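Local atomic coordinates of ethanolamine kinase Pv091845 (Plasmodium vivax, PDB entry 2QG7), a protein that probably phosphorylates ethanolamine, the first step of phosphatidylethanolamine synthesis in the malaria parasite. Residues 119-123 with 350-354; 293-297 with 362-367. All coordinates share one frame; numbering follows the deposited sequence.

Contact 1: residues 119-123 with 350-354; sequences GITNI and IDFEY
Glu353 reaches Thr121 and Asn122 because its CG lies between its own backbone N and carbonyl carbon (chi1 56°) while the rest of the chain runs extended. Asn122, with CG beside its backbone N, sends its amide from the opposite direction. Amide and carboxylate planes are turned 68° apart, and Asn122 ND2 makes only a weak hydrogen bond to Glu353 OE2 at 3.5 Å, bent to 138° at the hydrogen. Asn122 OD1 is closer to Glu353 OE2, at 3.1 Å, but both are acceptors as modelled, so no bond is counted; the amide may be turned over. The same OD1 lies 3.5 Å from Asp351 OD2. Thr121 OG1 comes within 3.3 Å of Glu353 OE1 at an angle too poor for a bond. Helix 413-430 backs Thr121 through Trp424 and Gln428, and Arg139 gives Asp351 OD2 a long, weak ion pair. In this kinase fold, 119-123 leads from the turn after strand 112-116 into strand 122-128, and Ile-Asp-Phe-Glu matches the position of the protein-kinase DFG segment, so Asp351 probably serves as its metal-binding aspartate. The carboxylates of Asp351 and Glu353 probably make this an acidic site with only a weak tie across it, consistent with binding magnesium-ATP.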
loop_
_atom_site.group_PDB
_atom_site.type_symbol
_atom_site.label_atom_id
_atom_site.label_comp_id
_atom_site.label_asym_id
_atom_site.label_seq_id
_atom_site.Cartn_x
_atom_site.Cartn_y
_atom_site.Cartn_z
ATOM N N GLY D 119 20.172 7.723 -4.164
ATOM C CA GLY D 119 19.399 6.754 -3.391
ATOM C C GLY D 119 18.219 7.416 -2.676
ATOM O O GLY D 119 17.584 8.342 -3.223
ATOM N N ILE D 120 17.926 6.932 -1.461
ATOM C CA ILE D 120 16.914 7.544 -0.579
ATOM C C ILE D 120 17.539 7.986 0.735
ATOM O O ILE D 120 17.084 8.961 1.343
ATOM C CB ILE D 120 15.622 6.651 -0.310
ATOM C CG1 ILE D 120 15.980 5.206 0.110
ATOM C CG2 ILE D 120 14.611 6.723 -1.518
ATOM C CD1 ILE D 120 14.802 4.400 0.652
ATOM N N THR D 121 18.586 7.283 1.162
ATOM C CA THR D 121 19.232 7.588 2.439
ATOM C C THR D 121 20.555 8.389 2.300
ATOM O O THR D 121 21.254 8.649 3.290
ATOM C CB THR D 121 19.417 6.299 3.286
ATOM O OG1 THR D 121 20.283 5.376 2.596
ATOM C CG2 THR D 121 18.048 5.647 3.543
ATOM N N ASN D 122 20.874 8.773 1.062
ATOM C CA ASN D 122 22.089 9.505 0.720
ATOM C C ASN D 122 21.689 10.724 -0.085
ATOM O O ASN D 122 20.590 10.762 -0.670
ATOM C CB ASN D 122 23.007 8.642 -0.158
ATOM C CG ASN D 122 23.338 7.272 0.474
ATOM O OD1 ASN D 122 23.275 6.229 -0.214
ATOM N ND2 ASN D 122 23.702 7.268 1.776
ATOM N N ILE D 123 22.587 11.716 -0.102
ATOM C CA ILE D 123 22.487 12.844 -1.034
ATOM C C ILE D 123 23.675 12.778 -1.989
ATOM O O ILE D 123 24.829 12.700 -1.541
ATOM C CB ILE D 123 22.455 14.192 -0.295
ATOM C CG1 ILE D 123 21.383 14.134 0.806
ATOM C CG2 ILE D 123 22.213 15.333 -1.279
ATOM C CD1 ILE D 123 21.562 15.148 1.969
ATOM N N ILE D 350 25.768 0.171 -8.700
ATOM C CA ILE D 350 26.178 1.263 -7.792
ATOM C C ILE D 350 25.571 1.019 -6.423
ATOM O O ILE D 350 24.729 0.146 -6.243
ATOM C CB ILE D 350 25.746 2.726 -8.309
ATOM C CG1 ILE D 350 24.223 2.830 -8.550
ATOM C CG2 ILE D 350 26.535 3.175 -9.548
ATOM C CD1 ILE D 350 23.676 4.241 -8.455
ATOM N N ASP D 351 26.012 1.797 -5.458
ATOM C CA ASP D 351 25.500 1.795 -4.098
ATOM C C ASP D 351 25.638 0.465 -3.356
ATOM O O ASP D 351 24.673 -0.292 -3.160
ATOM C CB ASP D 351 24.082 2.372 -4.063
ATOM C CG ASP D 351 23.807 3.157 -2.783
ATOM O OD1 ASP D 351 24.565 3.006 -1.758
ATOM O OD2 ASP D 351 22.797 3.917 -2.799
ATOM N N PHE D 352 26.858 0.204 -2.909
ATOM C CA PHE D 352 27.218 -1.054 -2.250
ATOM C C PHE D 352 27.245 -0.903 -0.742
ATOM O O PHE D 352 28.087 -1.512 -0.073
ATOM C CB PHE D 352 28.606 -1.498 -2.736
ATOM C CG PHE D 352 28.677 -1.729 -4.223
ATOM C CD1 PHE D 352 29.054 -0.702 -5.082
ATOM C CD2 PHE D 352 28.354 -2.965 -4.756
ATOM C CE1 PHE D 352 29.099 -0.917 -6.472
ATOM C CE2 PHE D 352 28.396 -3.188 -6.112
ATOM C CZ PHE D 352 28.763 -2.155 -6.976
ATOM N N GLU D 353 26.334 -0.080 -0.213
ATOM C CA GLU D 353 26.248 0.144 1.241
ATOM C C GLU D 353 25.740 -1.055 2.029
ATOM O O GLU D 353 25.979 -1.135 3.222
ATOM C CB GLU D 353 25.451 1.403 1.597
ATOM C CG GLU D 353 24.027 1.492 1.055
ATOM C CD GLU D 353 23.383 2.899 1.312
ATOM O OE1 GLU D 353 22.108 3.065 1.220
ATOM O OE2 GLU D 353 24.177 3.850 1.601
ATOM N N TYR D 354 25.048 -1.983 1.358
ATOM C CA TYR D 354 24.562 -3.189 2.026
ATOM C C TYR D 354 25.378 -4.417 1.704
ATOM O O TYR D 354 25.141 -5.469 2.281
ATOM C CB TYR D 354 23.076 -3.424 1.762
ATOM C CG TYR D 354 22.224 -2.271 2.216
ATOM C CD1 TYR D 354 21.795 -1.301 1.312
ATOM C CD2 TYR D 354 21.873 -2.128 3.555
ATOM C CE1 TYR D 354 21.028 -0.243 1.725
ATOM C CE2 TYR D 354 21.115 -1.068 3.976
ATOM C CZ TYR D 354 20.694 -0.137 3.061
ATOM O OH TYR D 354 19.939 0.929 3.488
#

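Contact 2: residues 293-297 with 362-367; sequences CHCDL and YDIANH
Asp363 OD1 is gripped by the backbone N of Cys295, at 2.9 Å, and by water 3, which donates to it from 2.8 Å. The other oxygen, OD2, takes the backbone N of His294 at 2.8 Å and a bond from His210. One carboxylate of helix 360-369 thus holds two successive peptide N-H groups of the loop; both come from the same face, 36-38° out of its plane. One helical turn on, His367 ND1 donates to Leu297 O at 2.8 Å, nearly straight (170°) and in both the ring and carbonyl planes. Leu297 CD2 lies off-centre over that ring in a CH-pi contact, 4.3 Å from the centroid. Waters fill the seam: water 1 joins Cys295 O to Tyr362 OH, and water 2 joins Asp296 OD1 to Asn366 ND2, while Asn366 OD1 is bound by Ser417. Within the loop, Asp296 N donates to His294 ND1 at 3.2 Å; NE2 is bound to Ile350. His-Cys-Asp-Leu begins the family's Brenner motif, whose aspartate is probably the catalytic base, as in related kinases. Bonds at His294, Cys295 and Leu297 are consistent with Asp363 and His367 acting as a second shell that positions the probable catalytic loop carrying Asp296.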
loop_
_atom_site.group_PDB
_atom_site.type_symbol
_atom_site.label_atom_id
_atom_site.label_comp_id
_atom_site.label_asym_id
_atom_site.label_seq_id
_atom_site.Cartn_x
_atom_site.Cartn_y
_atom_site.Cartn_z
ATOM N N CYS D 293 27.649 -10.527 -2.040
ATOM C CA CYS D 293 26.383 -10.066 -2.609
ATOM C C CYS D 293 26.308 -8.541 -2.679
ATOM O O CYS D 293 26.979 -7.848 -1.945
ATOM C CB CYS D 293 25.252 -10.618 -1.765
ATOM S SG CYS D 293 25.043 -12.415 -1.884
ATOM N N HIS D 294 25.507 -8.016 -3.596
ATOM C CA HIS D 294 25.190 -6.588 -3.591
ATOM C C HIS D 294 24.206 -6.184 -2.474
ATOM O O HIS D 294 24.441 -5.196 -1.735
ATOM C CB HIS D 294 24.660 -6.161 -4.943
ATOM C CG HIS D 294 24.438 -4.678 -5.047
ATOM N ND1 HIS D 294 23.345 -4.042 -4.484
ATOM C CD2 HIS D 294 25.162 -3.711 -5.654
ATOM C CE1 HIS D 294 23.413 -2.750 -4.737
ATOM N NE2 HIS D 294 24.503 -2.523 -5.449
ATOM N N CYS D 295 23.116 -6.954 -2.358
ATOM C CA CYS D 295 22.133 -6.885 -1.238
ATOM C C CYS D 295 21.009 -5.858 -1.357
ATOM O O CYS D 295 20.106 -5.871 -0.536
ATOM C CB CYS D 295 22.813 -6.759 0.127
ATOM S SG CYS D 295 23.994 -8.044 0.481
ATOM N N ASP D 296 21.094 -4.985 -2.369
ATOM C CA ASP D 296 20.145 -3.914 -2.617
ATOM C C ASP D 296 20.010 -3.663 -4.114
ATOM O O ASP D 296 20.134 -2.549 -4.637
ATOM C CB ASP D 296 20.538 -2.640 -1.854
ATOM C CG ASP D 296 19.394 -1.667 -1.747
ATOM O OD1 ASP D 296 18.199 -2.094 -1.860
ATOM O OD2 ASP D 296 19.682 -0.461 -1.588
ATOM N N LEU D 297 19.753 -4.737 -4.830
ATOM C CA LEU D 297 19.805 -4.661 -6.275
ATOM C C LEU D 297 18.464 -4.247 -6.849
ATOM O O LEU D 297 17.858 -4.957 -7.646
ATOM C CB LEU D 297 20.324 -5.967 -6.844
ATOM C CG LEU D 297 21.165 -5.907 -8.137
ATOM C CD1 LEU D 297 22.493 -5.119 -8.008
ATOM C CD2 LEU D 297 21.412 -7.343 -8.645
ATOM N N TYR D 362 19.787 -15.357 -1.865
ATOM C CA TYR D 362 19.244 -14.095 -1.364
ATOM C C TYR D 362 19.320 -12.897 -2.360
ATOM O O TYR D 362 18.325 -12.190 -2.560
ATOM C CB TYR D 362 19.892 -13.713 -0.059
ATOM C CG TYR D 362 19.347 -12.432 0.457
ATOM C CD1 TYR D 362 18.147 -12.400 1.198
ATOM C CD2 TYR D 362 20.008 -11.224 0.195
ATOM C CE1 TYR D 362 17.635 -11.195 1.688
ATOM C CE2 TYR D 362 19.483 -9.999 0.654
ATOM C CZ TYR D 362 18.305 -10.001 1.411
ATOM O OH TYR D 362 17.820 -8.789 1.856
ATOM N N ASP D 363 20.495 -12.688 -2.965
ATOM C CA ASP D 363 20.711 -11.580 -3.873
ATOM C C ASP D 363 19.879 -11.658 -5.140
ATOM O O ASP D 363 19.467 -10.635 -5.670
ATOM C CB ASP D 363 22.192 -11.480 -4.218
ATOM C CG ASP D 363 22.692 -10.037 -4.339
ATOM O OD1 ASP D 363 21.986 -9.084 -3.884
ATOM O OD2 ASP D 363 23.810 -9.884 -4.885
ATOM N N ILE D 364 19.621 -12.855 -5.617
ATOM C CA ILE D 364 18.820 -13.070 -6.802
ATOM C C ILE D 364 17.308 -12.907 -6.529
ATOM O O ILE D 364 16.611 -12.243 -7.299
ATOM C CB ILE D 364 19.116 -14.477 -7.455
ATOM C CG1 ILE D 364 20.635 -14.633 -7.684
ATOM C CG2 ILE D 364 18.282 -14.696 -8.776
ATOM C CD1 ILE D 364 21.097 -16.077 -8.006
ATOM N N ALA D 365 16.818 -13.510 -5.450
ATOM C CA ALA D 365 15.417 -13.407 -5.050
ATOM C C ALA D 365 15.049 -11.981 -4.598
ATOM O O ALA D 365 13.944 -11.506 -4.876
ATOM C CB ALA D 365 15.090 -14.440 -3.956
ATOM N N ASN D 366 15.968 -11.310 -3.895
ATOM C CA ASN D 366 15.816 -9.911 -3.549
ATOM C C ASN D 366 15.718 -9.057 -4.806
ATOM O O ASN D 366 14.873 -8.183 -4.867
ATOM C CB ASN D 366 16.936 -9.470 -2.640
ATOM C CG ASN D 366 16.802 -8.009 -2.172
ATOM O OD1 ASN D 366 15.910 -7.678 -1.371
ATOM N ND2 ASN D 366 17.682 -7.141 -2.669
ATOM N N HIS D 367 16.497 -9.354 -5.838
ATOM C CA HIS D 367 16.439 -8.650 -7.083
ATOM C C HIS D 367 15.115 -8.897 -7.800
ATOM O O HIS D 367 14.547 -8.009 -8.440
ATOM C CB HIS D 367 17.617 -9.057 -7.985
ATOM C CG HIS D 367 17.579 -8.411 -9.342
ATOM N ND1 HIS D 367 17.595 -7.045 -9.515
ATOM C CD2 HIS D 367 17.496 -8.942 -10.584
ATOM C CE1 HIS D 367 17.528 -6.756 -10.802
ATOM N NE2 HIS D 367 17.458 -7.887 -11.476
HETATM O O HOH W 1 19.677 -6.861 1.953
HETATM O O HOH W 2 16.762 -4.505 -2.750
HETATM O O HOH W 3 19.431 -7.993 -4.273
#

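Both contacts are largely buried, but contact 1 lies nearer the centre of the chain, where the N-terminal five-stranded sheet faces the C-terminal part, while contact 2 joins two elements inside that C-terminal part. Their chemistry differs accordingly: acidic and amide side chains facing each other across a sparsely bonded interface between sheet and C-terminal part in contact 1, strong bonds to backbone groups with bridging waters in contact 2. The segments alternate along the chain and touch directly: His294 NE2 probably donates to Ile350 O and its ring meets Phe352, so the two loops are tied to each other through His294, consistent with a fixed catalytic floor and a more loosely attached, probable nucleotide-binding turn.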